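Local structure of 2-oxoglutarate-dependent dioxygenase tropC (Talaromyces stipitatus, 6XJJ) at residues F92-K97 with R175-E180; F98-L103 with R310-A315; L164-E167 with E173-Q176; K256-L261 with V274-D279. The protein acts as an iron- and 2-oxoglutarate-dependent dioxygenase in the biosynthesis of fungal tropolones. All coordinates share one frame; numbering follows the deposited sequence.

Contact 1: residues F92-K97 with R175-E180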
loop_
_atom_site.group_PDB
_atom_site.type_symbol
_atom_site.label_atom_id
_atom_site.label_comp_id
_atom_site.label_asym_id
_atom_site.label_seq_id
_atom_site.Cartn_x
_atom_site.Cartn_y
_atom_site.Cartn_z
ATOM N N PHE A 92 -13.535 -0.814 -5.198
ATOM C CA PHE A 92 -14.214 0.302 -4.546
ATOM C C PHE A 92 -15.680 -0.003 -4.288
ATOM O O PHE A 92 -16.258 0.526 -3.334
ATOM C CB PHE A 92 -14.101 1.589 -5.358
ATOM C CG PHE A 92 -12.748 2.214 -5.313
ATOM C CD1 PHE A 92 -12.278 2.760 -4.136
ATOM C CD2 PHE A 92 -11.981 2.334 -6.456
ATOM C CE1 PHE A 92 -11.041 3.358 -4.079
ATOM C CE2 PHE A 92 -10.740 2.941 -6.407
ATOM C CZ PHE A 92 -10.274 3.457 -5.217
ATOM N N GLY A 93 -16.303 -0.832 -5.123
ATOM C CA GLY A 93 -17.621 -1.334 -4.778
ATOM C C GLY A 93 -17.611 -2.062 -3.449
ATOM O O GLY A 93 -18.429 -1.785 -2.569
ATOM N N CYS A 94 -16.666 -2.992 -3.281
ATOM C CA CYS A 94 -16.563 -3.724 -2.023
ATOM C C CYS A 94 -16.330 -2.781 -0.853
ATOM O O CYS A 94 -16.925 -2.946 0.217
ATOM C CB CYS A 94 -15.438 -4.756 -2.095
ATOM S SG CYS A 94 -15.763 -6.067 -3.242
ATOM N N THR A 95 -15.466 -1.785 -1.041
ATOM C CA THR A 95 -15.080 -0.923 0.067
ATOM C C THR A 95 -16.261 -0.093 0.549
ATOM O O THR A 95 -16.468 0.059 1.757
ATOM C CB THR A 95 -13.927 -0.030 -0.374
ATOM O OG1 THR A 95 -12.872 -0.851 -0.887
ATOM C CG2 THR A 95 -13.399 0.750 0.796
ATOM N N LYS A 96 -17.053 0.438 -0.382
ATOM C CA LYS A 96 -18.237 1.205 -0.010
ATOM C C LYS A 96 -19.287 0.333 0.669
ATOM O O LYS A 96 -19.846 0.725 1.698
ATOM C CB LYS A 96 -18.795 1.896 -1.252
ATOM C CG LYS A 96 -20.112 2.627 -1.064
ATOM C CD LYS A 96 -20.433 3.463 -2.294
ATOM C CE LYS A 96 -21.911 3.799 -2.402
ATOM N NZ LYS A 96 -22.469 4.480 -1.207
ATOM N N LYS A 97 -19.566 -0.851 0.124
ATOM C CA LYS A 97 -20.487 -1.763 0.793
ATOM C C LYS A 97 -20.056 -2.053 2.221
ATOM O O LYS A 97 -20.893 -2.092 3.130
ATOM C CB LYS A 97 -20.630 -3.063 -0.001
ATOM C CG LYS A 97 -21.627 -2.960 -1.147
ATOM C CD LYS A 97 -21.623 -4.176 -2.058
ATOM C CE LYS A 97 -22.731 -4.063 -3.094
ATOM N NZ LYS A 97 -22.718 -5.166 -4.089
ATOM N N ARG A 175 -15.964 -10.953 -0.062
ATOM C CA ARG A 175 -14.760 -11.748 0.163
ATOM C C ARG A 175 -14.070 -12.111 -1.151
ATOM O O ARG A 175 -12.866 -11.871 -1.315
ATOM C CB ARG A 175 -15.092 -13.006 0.961
ATOM C CG ARG A 175 -13.860 -13.859 1.201
ATOM C CD ARG A 175 -14.105 -15.031 2.133
ATOM N NE ARG A 175 -12.894 -15.839 2.275
ATOM C CZ ARG A 175 -12.722 -16.803 3.176
ATOM N NH1 ARG A 175 -13.679 -17.090 4.050
ATOM N NH2 ARG A 175 -11.576 -17.478 3.206
ATOM N N GLN A 176 -14.809 -12.705 -2.096
ATOM C CA GLN A 176 -14.185 -13.125 -3.350
ATOM C C GLN A 176 -13.511 -11.959 -4.057
ATOM O O GLN A 176 -12.326 -12.083 -4.413
ATOM C CB GLN A 176 -15.220 -13.792 -4.267
ATOM C CG GLN A 176 -15.878 -15.043 -3.711
ATOM C CD GLN A 176 -16.956 -15.592 -4.639
ATOM O OE1 GLN A 176 -17.408 -14.901 -5.555
ATOM N NE2 GLN A 176 -17.423 -16.808 -4.360
ATOM N N PRO A 177 -14.172 -10.823 -4.294
ATOM C CA PRO A 177 -13.460 -9.707 -4.944
ATOM C C PRO A 177 -12.220 -9.266 -4.183
ATOM O O PRO A 177 -11.168 -9.037 -4.796
ATOM C CB PRO A 177 -14.514 -8.595 -4.977
ATOM C CG PRO A 177 -15.805 -9.249 -4.814
ATOM C CD PRO A 177 -15.598 -10.520 -4.075
ATOM N N VAL A 178 -12.335 -9.108 -2.860
ATOM C CA VAL A 178 -11.205 -8.681 -2.034
ATOM C C VAL A 178 -10.004 -9.593 -2.251
ATOM O O VAL A 178 -8.882 -9.130 -2.487
ATOM C CB VAL A 178 -11.624 -8.637 -0.554
ATOM C CG1 VAL A 178 -10.422 -8.478 0.350
ATOM C CG2 VAL A 178 -12.588 -7.482 -0.327
ATOM N N MET A 179 -10.220 -10.907 -2.167
ATOM C CA MET A 179 -9.110 -11.839 -2.336
ATOM C C MET A 179 -8.595 -11.861 -3.773
ATOM O O MET A 179 -7.390 -12.047 -3.991
ATOM C CB MET A 179 -9.532 -13.240 -1.904
ATOM C CG MET A 179 -9.879 -13.385 -0.422
ATOM S SD MET A 179 -8.578 -12.868 0.723
ATOM C CE MET A 179 -7.231 -13.942 0.228
ATOM N N GLU A 180 -9.477 -11.685 -4.764
ATOM C CA GLU A 180 -9.014 -11.579 -6.144
ATOM C C GLU A 180 -8.136 -10.351 -6.338
ATOM O O GLU A 180 -7.078 -10.433 -6.971
ATOM C CB GLU A 180 -10.197 -11.543 -7.114
ATOM C CG GLU A 180 -10.952 -12.859 -7.273
ATOM C CD GLU A 180 -12.126 -12.727 -8.230
ATOM O OE1 GLU A 180 -12.381 -11.594 -8.702
ATOM O OE2 GLU A 180 -12.807 -13.743 -8.493
#
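C94 carries this helix-to-helix contact, reaching with its sulphur to the ring of P177. SG lies 3.3 Å from P177 CB and 3.5 Å from P177 CG, so the sulphur rests at the CB-CG edge of the pyrrolidine. A chi1 of -67° sets SG beside the backbone N and anti to the carbonyl carbon, and CB itself already points at the other helix. The touch on V178 is looser: C94 CB comes to 4.3 Å from V178 CG2, the methyl that a chi1 of 168° turns back beside the valine's own N, whereas CG1 stands anti to that N. The CA atoms of C94 and V178, the nearest pair, are 7.3 Å apart. These residues join helix 85-99 to the long helix 171-204, and helix 85-99 in turn lies on the main sheet of the double-stranded beta-helix core typical of 2-oxoglutarate-dependent oxygenases: F92 and T95 meet Y312 of strand 311-318, and T95 also meets V314. T95 OG1 bonds back to the carbonyl of I91 one turn earlier. P177 has no N-H to give to the preceding turn, and helix 171-204 kinks there; the CB of P177 points toward helix 85-99. Normal helical bonding resumes at once, M179 N donating to R175 O at 2.9 Å. V178 and M179 also touch W165, while C94 further packs on F174.

Contact 2: residues F98-L103 with R310-A315; sequences FFDLPL and RRYSVA
The rings of F99 and Y312 meet at a slant, F99 CD2 lying 4.5 Å from Y312 CE1, and neither ring offers a plain face or edge to the other. One face of F99 is taken by its neighbour F98, whose CD2 stands 3.8 Å above the centre of the F99 ring; F99 CE1 in turn lies at the edge of F98. The pair joins the end of helix 85-99 to strand 311-318, a strand of the main sheet in the double-stranded beta-helix fold of 2-oxoglutarate-dependent oxygenases. The backbones stay well apart, with 9.9 Å between the CA atoms of F99 and Y312, and the side chains span the interval. With chi1 at -66° the far end of the Y312 ring comes nearer the helix, where it also packs on F92 and T95, while the ring of H226 meets it too. R311, predicted to bind 2-oxoglutarate, leaves the strand on the other side, and V314 turns to the helix as Y312 does. At the solvent-facing end D100 OD1 approaches Y312 OH only to 4.3 Å, too long for a hydrogen bond. The other carboxylate oxygen, D100 OD2, forms a salt bridge with K96 NZ one turn back.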
loop_
_atom_site.group_PDB
_atom_site.type_symbol
_atom_site.label_atom_id
_atom_site.label_comp_id
_atom_site.label_asym_id
_atom_site.label_seq_id
_atom_site.Cartn_x
_atom_site.Cartn_y
_atom_site.Cartn_z
ATOM N N PHE A 98 -18.760 -2.254 2.453
ATOM C CA PHE A 98 -18.331 -2.611 3.801
ATOM C C PHE A 98 -18.516 -1.448 4.769
ATOM O O PHE A 98 -19.130 -1.601 5.830
ATOM C CB PHE A 98 -16.878 -3.070 3.808
ATOM C CG PHE A 98 -16.369 -3.365 5.178
ATOM C CD1 PHE A 98 -16.655 -4.573 5.787
ATOM C CD2 PHE A 98 -15.641 -2.422 5.877
ATOM C CE1 PHE A 98 -16.204 -4.846 7.060
ATOM C CE2 PHE A 98 -15.188 -2.689 7.149
ATOM C CZ PHE A 98 -15.472 -3.904 7.744
ATOM N N PHE A 99 -17.980 -0.279 4.432
ATOM C CA PHE A 99 -18.057 0.829 5.367
ATOM C C PHE A 99 -19.465 1.396 5.484
ATOM O O PHE A 99 -19.769 2.047 6.489
ATOM C CB PHE A 99 -17.046 1.904 4.976
ATOM C CG PHE A 99 -15.622 1.475 5.183
ATOM C CD1 PHE A 99 -15.099 1.399 6.465
ATOM C CD2 PHE A 99 -14.799 1.166 4.113
ATOM C CE1 PHE A 99 -13.787 1.003 6.679
ATOM C CE2 PHE A 99 -13.478 0.773 4.318
ATOM C CZ PHE A 99 -12.976 0.691 5.603
ATOM N N ASP A 100 -20.346 1.130 4.517
ATOM C CA ASP A 100 -21.746 1.509 4.679
ATOM C C ASP A 100 -22.455 0.695 5.755
ATOM O O ASP A 100 -23.573 1.054 6.142
ATOM C CB ASP A 100 -22.492 1.366 3.351
ATOM C CG ASP A 100 -22.149 2.473 2.370
ATOM O OD1 ASP A 100 -21.558 3.490 2.801
ATOM O OD2 ASP A 100 -22.479 2.332 1.173
ATOM N N LEU A 101 -21.832 -0.374 6.253
ATOM C CA LEU A 101 -22.450 -1.204 7.275
ATOM C C LEU A 101 -22.637 -0.420 8.573
ATOM O O LEU A 101 -21.926 0.556 8.831
ATOM C CB LEU A 101 -21.594 -2.442 7.540
ATOM C CG LEU A 101 -21.501 -3.486 6.422
ATOM C CD1 LEU A 101 -20.416 -4.521 6.714
ATOM C CD2 LEU A 101 -22.837 -4.181 6.248
ATOM N N PRO A 102 -23.592 -0.832 9.411
ATOM C CA PRO A 102 -23.726 -0.204 10.730
ATOM C C PRO A 102 -22.443 -0.346 11.531
ATOM O O PRO A 102 -21.706 -1.323 11.394
ATOM C CB PRO A 102 -24.874 -0.981 11.383
ATOM C CG PRO A 102 -25.644 -1.535 10.253
ATOM C CD PRO A 102 -24.652 -1.828 9.173
ATOM N N LEU A 103 -22.183 0.636 12.391
ATOM C CA LEU A 103 -20.942 0.594 13.154
ATOM C C LEU A 103 -20.938 -0.575 14.132
ATOM O O LEU A 103 -19.898 -1.210 14.338
ATOM C CB LEU A 103 -20.713 1.923 13.870
ATOM C CG LEU A 103 -19.354 2.051 14.564
ATOM C CD1 LEU A 103 -18.814 3.462 14.445
ATOM C CD2 LEU A 103 -19.469 1.667 16.026
ATOM N N ARG A 310 -15.754 12.934 0.028
ATOM C CA ARG A 310 -15.588 11.604 0.591
ATOM C C ARG A 310 -14.515 10.866 -0.195
ATOM O O ARG A 310 -14.453 10.955 -1.425
ATOM C CB ARG A 310 -16.908 10.834 0.562
ATOM C CG ARG A 310 -16.876 9.507 1.307
ATOM C CD ARG A 310 -18.246 8.823 1.285
ATOM N NE ARG A 310 -19.267 9.634 1.952
ATOM C CZ ARG A 310 -19.415 9.722 3.272
ATOM N NH1 ARG A 310 -18.594 9.069 4.077
ATOM N NH2 ARG A 310 -20.369 10.482 3.796
ATOM N N ARG A 311 -13.651 10.155 0.526
ATOM C CA ARG A 311 -12.461 9.547 -0.056
ATOM C C ARG A 311 -12.339 8.095 0.383
ATOM O O ARG A 311 -12.433 7.782 1.577
ATOM C CB ARG A 311 -11.194 10.331 0.329
ATOM C CG ARG A 311 -9.871 9.704 -0.140
ATOM C CD ARG A 311 -8.671 10.581 0.222
ATOM N NE ARG A 311 -7.393 9.864 0.167
ATOM C CZ ARG A 311 -6.647 9.683 -0.920
ATOM N NH1 ARG A 311 -7.020 10.162 -2.101
ATOM N NH2 ARG A 311 -5.507 9.010 -0.813
ATOM N N TYR A 312 -12.143 7.223 -0.600
ATOM C CA TYR A 312 -11.777 5.830 -0.405
ATOM C C TYR A 312 -10.391 5.597 -0.987
ATOM O O TYR A 312 -9.948 6.311 -1.893
ATOM C CB TYR A 312 -12.789 4.908 -1.083
ATOM C CG TYR A 312 -14.164 4.962 -0.464
ATOM C CD1 TYR A 312 -14.372 4.590 0.855
ATOM C CD2 TYR A 312 -15.244 5.450 -1.182
ATOM C CE1 TYR A 312 -15.630 4.650 1.423
ATOM C CE2 TYR A 312 -16.501 5.523 -0.621
ATOM C CZ TYR A 312 -16.688 5.126 0.682
ATOM O OH TYR A 312 -17.942 5.199 1.244
ATOM N N SER A 313 -9.699 4.601 -0.447
ATOM C CA SER A 313 -8.450 4.152 -1.042
ATOM C C SER A 313 -8.180 2.728 -0.581
ATOM O O SER A 313 -8.694 2.278 0.447
ATOM C CB SER A 313 -7.293 5.090 -0.685
ATOM O OG SER A 313 -7.076 5.136 0.712
ATOM N N VAL A 314 -7.392 2.010 -1.376
ATOM C CA VAL A 314 -6.987 0.646 -1.059
ATOM C C VAL A 314 -5.468 0.615 -1.025
ATOM O O VAL A 314 -4.808 0.930 -2.024
ATOM C CB VAL A 314 -7.539 -0.372 -2.067
ATOM C CG1 VAL A 314 -7.014 -1.764 -1.750
ATOM C CG2 VAL A 314 -9.057 -0.363 -2.039
ATOM N N ALA A 315 -4.920 0.243 0.120
ATOM C CA ALA A 315 -3.486 0.251 0.351
ATOM C C ALA A 315 -3.059 -1.187 0.571
ATOM O O ALA A 315 -3.593 -1.868 1.451
ATOM C CB ALA A 315 -3.124 1.119 1.559
#

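Contact 3: residues L164-E167 with E173-Q176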
loop_
_atom_site.group_PDB
_atom_site.type_symbol
_atom_site.label_atom_id
_atom_site.label_comp_id
_atom_site.label_asym_id
_atom_site.label_seq_id
_atom_site.Cartn_x
_atom_site.Cartn_y
_atom_site.Cartn_z
ATOM N N LEU A 164 -10.714 -11.921 9.183
ATOM C CA LEU A 164 -12.071 -11.816 9.698
ATOM C C LEU A 164 -12.961 -11.218 8.623
ATOM O O LEU A 164 -12.600 -10.217 7.995
ATOM C CB LEU A 164 -12.147 -10.963 10.964
ATOM C CG LEU A 164 -11.410 -11.458 12.207
ATOM C CD1 LEU A 164 -11.760 -10.556 13.383
ATOM C CD2 LEU A 164 -11.725 -12.906 12.513
ATOM N N TRP A 165 -14.127 -11.822 8.426
ATOM C CA TRP A 165 -14.994 -11.417 7.341
ATOM C C TRP A 165 -16.373 -11.048 7.870
ATOM O O TRP A 165 -16.885 -11.708 8.781
ATOM C CB TRP A 165 -15.133 -12.536 6.302
ATOM C CG TRP A 165 -13.831 -12.907 5.622
ATOM C CD1 TRP A 165 -13.062 -14.003 5.874
ATOM C CD2 TRP A 165 -13.137 -12.156 4.614
ATOM N NE1 TRP A 165 -11.948 -13.999 5.074
ATOM C CE2 TRP A 165 -11.966 -12.873 4.292
ATOM C CE3 TRP A 165 -13.395 -10.952 3.947
ATOM C CZ2 TRP A 165 -11.054 -12.426 3.331
ATOM C CZ3 TRP A 165 -12.489 -10.509 2.994
ATOM C CH2 TRP A 165 -11.334 -11.246 2.695
ATOM N N PRO A 166 -17.002 -10.010 7.320
ATOM C CA PRO A 166 -18.298 -9.573 7.852
ATOM C C PRO A 166 -19.405 -10.564 7.517
ATOM O O PRO A 166 -19.616 -10.916 6.353
ATOM C CB PRO A 166 -18.523 -8.221 7.167
ATOM C CG PRO A 166 -17.766 -8.320 5.892
ATOM C CD PRO A 166 -16.563 -9.172 6.188
ATOM N N GLU A 167 -20.121 -11.005 8.554
ATOM C CA GLU A 167 -21.203 -11.965 8.365
ATOM C C GLU A 167 -22.299 -11.423 7.457
ATOM O O GLU A 167 -22.973 -12.197 6.769
ATOM C CB GLU A 167 -21.812 -12.345 9.712
ATOM C CG GLU A 167 -22.423 -11.165 10.456
ATOM C CD GLU A 167 -23.027 -11.568 11.784
ATOM O OE1 GLU A 167 -23.237 -12.780 11.992
ATOM O OE2 GLU A 167 -23.309 -10.676 12.612
ATOM N N GLU A 173 -20.378 -10.653 -2.856
ATOM C CA GLU A 173 -20.299 -9.200 -2.737
ATOM C C GLU A 173 -18.915 -8.736 -2.297
ATOM O O GLU A 173 -18.446 -7.684 -2.749
ATOM C CB GLU A 173 -21.362 -8.696 -1.761
ATOM C CG GLU A 173 -22.762 -8.608 -2.329
ATOM C CD GLU A 173 -23.771 -8.317 -1.242
ATOM O OE1 GLU A 173 -23.419 -8.503 -0.055
ATOM O OE2 GLU A 173 -24.902 -7.891 -1.559
ATOM N N PHE A 174 -18.237 -9.489 -1.426
ATOM C CA PHE A 174 -17.120 -8.894 -0.701
ATOM C C PHE A 174 -15.877 -9.773 -0.673
ATOM O O PHE A 174 -14.834 -9.386 -1.208
ATOM C CB PHE A 174 -17.573 -8.560 0.723
ATOM C CG PHE A 174 -16.556 -7.825 1.527
ATOM C CD1 PHE A 174 -16.310 -6.485 1.285
ATOM C CD2 PHE A 174 -15.875 -8.453 2.547
ATOM C CE1 PHE A 174 -15.381 -5.796 2.022
ATOM C CE2 PHE A 174 -14.944 -7.768 3.299
ATOM C CZ PHE A 174 -14.698 -6.432 3.037
ATOM N N ARG A 175 -15.964 -10.953 -0.062
ATOM C CA ARG A 175 -14.760 -11.748 0.163
ATOM C C ARG A 175 -14.070 -12.111 -1.151
ATOM O O ARG A 175 -12.866 -11.871 -1.315
ATOM C CB ARG A 175 -15.092 -13.006 0.961
ATOM C CG ARG A 175 -13.860 -13.859 1.201
ATOM C CD ARG A 175 -14.105 -15.031 2.133
ATOM N NE ARG A 175 -12.894 -15.839 2.275
ATOM C CZ ARG A 175 -12.722 -16.803 3.176
ATOM N NH1 ARG A 175 -13.679 -17.090 4.050
ATOM N NH2 ARG A 175 -11.576 -17.478 3.206
ATOM N N GLN A 176 -14.809 -12.705 -2.096
ATOM C CA GLN A 176 -14.185 -13.125 -3.350
ATOM C C GLN A 176 -13.511 -11.959 -4.057
ATOM O O GLN A 176 -12.326 -12.083 -4.413
ATOM C CB GLN A 176 -15.220 -13.792 -4.267
ATOM C CG GLN A 176 -15.878 -15.043 -3.711
ATOM C CD GLN A 176 -16.956 -15.592 -4.639
ATOM O OE1 GLN A 176 -17.408 -14.901 -5.555
ATOM N NE2 GLN A 176 -17.423 -16.808 -4.360
#
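W165 and P166 run in an extended loop beside F174 and R175 near the start of helix 171-204, with 7.2 Å between the CA atoms of W165 and R175. The helix makes a wider, pi-type turn at 173-175, and this irregular turn still directs both F174 and R175 at the loop. R175 leaves its backbone with CG anti to N (chi1 180°) and stays extended to NE, which lays the whole chain across one face of the W165 indole. Its CG sits 3.6 Å from the centroid of the six-membered ring, a CH-pi contact over the face. Further out, the guanidinium lies over the NE1 corner of the indole, nearly parallel to it with the planes 13° apart, and R175 CZ lies 3.5 Å from W165 NE1. F174 comes at the indole's edge instead: its CE2 is 3.6 Å from W165 CE3, and the two rings meet rim to rim with planes at 77°. P166 adds an aliphatic contact, its CD lying 3.6 Å from F174 CE2. F98 of helix 85-99 packs on P166, and F142 is a further ring that meets F174. Nearby E147 makes a long, weak ion pair with R175 NH2. The contact thus ties the loop to the helix that follows it by packing alone: NE1 of the indole and NE of R175 are both donors, and the flat guanidinium lies with its broad side on the indole, a stacking that does not use its N-H groups.

Contact 4: residues K256-L261 with V274-D279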
loop_
_atom_site.group_PDB
_atom_site.type_symbol
_atom_site.label_atom_id
_atom_site.label_comp_id
_atom_site.label_asym_id
_atom_site.label_seq_id
_atom_site.Cartn_x
_atom_site.Cartn_y
_atom_site.Cartn_z
ATOM N N LYS A 256 -10.868 8.422 -8.237
ATOM C CA LYS A 256 -11.029 9.535 -9.167
ATOM C C LYS A 256 -11.893 10.630 -8.557
ATOM O O LYS A 256 -13.038 10.387 -8.160
ATOM C CB LYS A 256 -11.633 9.029 -10.481
ATOM C CG LYS A 256 -12.070 10.099 -11.487
ATOM C CD LYS A 256 -12.398 9.458 -12.841
ATOM C CE LYS A 256 -13.287 10.333 -13.719
ATOM N NZ LYS A 256 -12.742 11.694 -13.968
ATOM N N GLY A 257 -11.332 11.834 -8.477
ATOM C CA GLY A 257 -12.024 12.986 -7.944
ATOM C C GLY A 257 -11.713 13.343 -6.504
ATOM O O GLY A 257 -12.448 14.146 -5.917
ATOM N N THR A 258 -10.659 12.779 -5.916
ATOM C CA THR A 258 -10.273 13.082 -4.548
ATOM C C THR A 258 -8.820 13.530 -4.515
ATOM O O THR A 258 -8.050 13.286 -5.447
ATOM C CB THR A 258 -10.427 11.869 -3.620
ATOM O OG1 THR A 258 -9.488 10.854 -3.998
ATOM C CG2 THR A 258 -11.825 11.304 -3.713
ATOM N N LYS A 259 -8.449 14.181 -3.419
ATOM C CA LYS A 259 -7.048 14.473 -3.158
ATOM C C LYS A 259 -6.835 14.416 -1.651
ATOM O O LYS A 259 -7.755 14.114 -0.883
ATOM C CB LYS A 259 -6.624 15.823 -3.760
ATOM C CG LYS A 259 -7.239 17.063 -3.117
ATOM C CD LYS A 259 -6.871 18.329 -3.885
ATOM C CE LYS A 259 -7.220 19.583 -3.106
ATOM N NZ LYS A 259 -8.597 19.546 -2.521
ATOM N N GLY A 260 -5.601 14.683 -1.232
ATOM C CA GLY A 260 -5.264 14.634 0.175
ATOM C C GLY A 260 -3.870 14.101 0.425
ATOM O O GLY A 260 -3.193 14.543 1.355
ATOM N N LEU A 261 -3.426 13.163 -0.404
ATOM C CA LEU A 261 -2.124 12.545 -0.199
ATOM C C LEU A 261 -1.009 13.506 -0.598
ATOM O O LEU A 261 -1.005 14.045 -1.711
ATOM C CB LEU A 261 -2.023 11.254 -1.005
ATOM C CG LEU A 261 -0.719 10.459 -0.885
ATOM C CD1 LEU A 261 -0.547 9.938 0.532
ATOM C CD2 LEU A 261 -0.687 9.314 -1.887
ATOM N N VAL A 274 0.419 14.206 -4.369
ATOM C CA VAL A 274 0.430 13.049 -5.249
ATOM C C VAL A 274 -0.839 13.115 -6.100
ATOM O O VAL A 274 -1.935 12.874 -5.569
ATOM C CB VAL A 274 0.503 11.733 -4.467
ATOM C CG1 VAL A 274 0.473 10.554 -5.426
ATOM C CG2 VAL A 274 1.762 11.693 -3.629
ATOM N N PRO A 275 -0.743 13.433 -7.389
ATOM C CA PRO A 275 -1.963 13.573 -8.189
ATOM C C PRO A 275 -2.639 12.232 -8.428
ATOM O O PRO A 275 -1.980 11.202 -8.596
ATOM C CB PRO A 275 -1.456 14.185 -9.497
ATOM C CG PRO A 275 -0.053 13.689 -9.611
ATOM C CD PRO A 275 0.474 13.578 -8.210
ATOM N N VAL A 276 -3.974 12.255 -8.427
ATOM C CA VAL A 276 -4.758 11.091 -8.822
ATOM C C VAL A 276 -4.628 10.926 -10.330
ATOM O O VAL A 276 -5.235 11.677 -11.101
ATOM C CB VAL A 276 -6.234 11.228 -8.400
ATOM C CG1 VAL A 276 -7.062 10.085 -8.955
ATOM C CG2 VAL A 276 -6.346 11.220 -6.902
ATOM N N ILE A 277 -3.825 9.953 -10.757
ATOM C CA ILE A 277 -3.631 9.663 -12.173
ATOM C C ILE A 277 -4.595 8.564 -12.599
ATOM O O ILE A 277 -4.890 7.631 -11.843
ATOM C CB ILE A 277 -2.168 9.268 -12.467
ATOM C CG1 ILE A 277 -1.213 10.410 -12.102
ATOM C CG2 ILE A 277 -2.012 8.862 -13.923
ATOM C CD1 ILE A 277 -1.477 11.707 -12.854
ATOM N N GLU A 278 -5.073 8.666 -13.837
ATOM C CA GLU A 278 -6.036 7.713 -14.373
ATOM C C GLU A 278 -5.333 6.399 -14.697
ATOM O O GLU A 278 -4.343 6.381 -15.436
ATOM C CB GLU A 278 -6.723 8.300 -15.606
ATOM C CG GLU A 278 -7.642 7.358 -16.371
ATOM C CD GLU A 278 -8.453 8.103 -17.416
ATOM O OE1 GLU A 278 -8.303 9.342 -17.512
ATOM O OE2 GLU A 278 -9.236 7.460 -18.145
ATOM N N ASP A 279 -5.844 5.303 -14.132
ATOM C CA ASP A 279 -5.302 3.963 -14.363
ATOM C C ASP A 279 -3.912 3.812 -13.756
ATOM O O ASP A 279 -3.027 3.183 -14.337
ATOM C CB ASP A 279 -5.276 3.628 -15.852
ATOM C CG ASP A 279 -6.662 3.449 -16.422
ATOM O OD1 ASP A 279 -7.602 3.269 -15.620
ATOM O OD2 ASP A 279 -6.817 3.489 -17.660
#
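V274 and L261 are joined by a backbone hydrogen bond, V274 N donating to L261 O at 3.0 Å and nearly straight (169° at the hydrogen). Their side chains meet beside that bond, L261 CD2 lying 3.7 Å from V274 CB. Farther along, V276 fits against the loop backbone by both methyls: CG1 stands 4.0 Å from K256 CA, and CG2 lies in front of the carbonyl oxygen of T258. The valine is met here by main chain more than by side chains. The loop curls round it through G257 and G260, both at positive phi. The bond carries on the antiparallel pairing of strands 261-265 and 270-273, part of the smaller sheet in the double-stranded beta-helix. Behind these residues, Q254 touches L261, V274 and V276 alike, and F75 and N77 pack on V274. T258 OG1 bonds to Q255 O and weakly to NH1 of R311, predicted to bind 2-oxoglutarate. The L261 side chain lies about 4 Å from that of iron ligand H302 and about 6 Å from the iron. Apolar carbon therefore borders the metal site here, while the T258 hydroxyl, held mainly by Q255, makes only a weak hydrogen bond with R311.

Contacts 1 and 2 are buried and share helix 85-99, which holds helix 171-204 on one side through C94 and strand 311-318 on another through F92, T95 and F99. Contact 3 is partly exposed and uses the same long helix as contact 1, sharing R175 and Q176 with it; F98 and P166 join it to contact 2. Contact 4 lies apart, about 27 Å from contact 3 between centres, and is the one beside the iron, reaching contact 2 through R311 and T258. Their chemistry follows place: thiol and aliphatic packing between helices, slanted rings against the sheet, arginine over indole nearer the surface, and a backbone bond with valine and leucine by the metal.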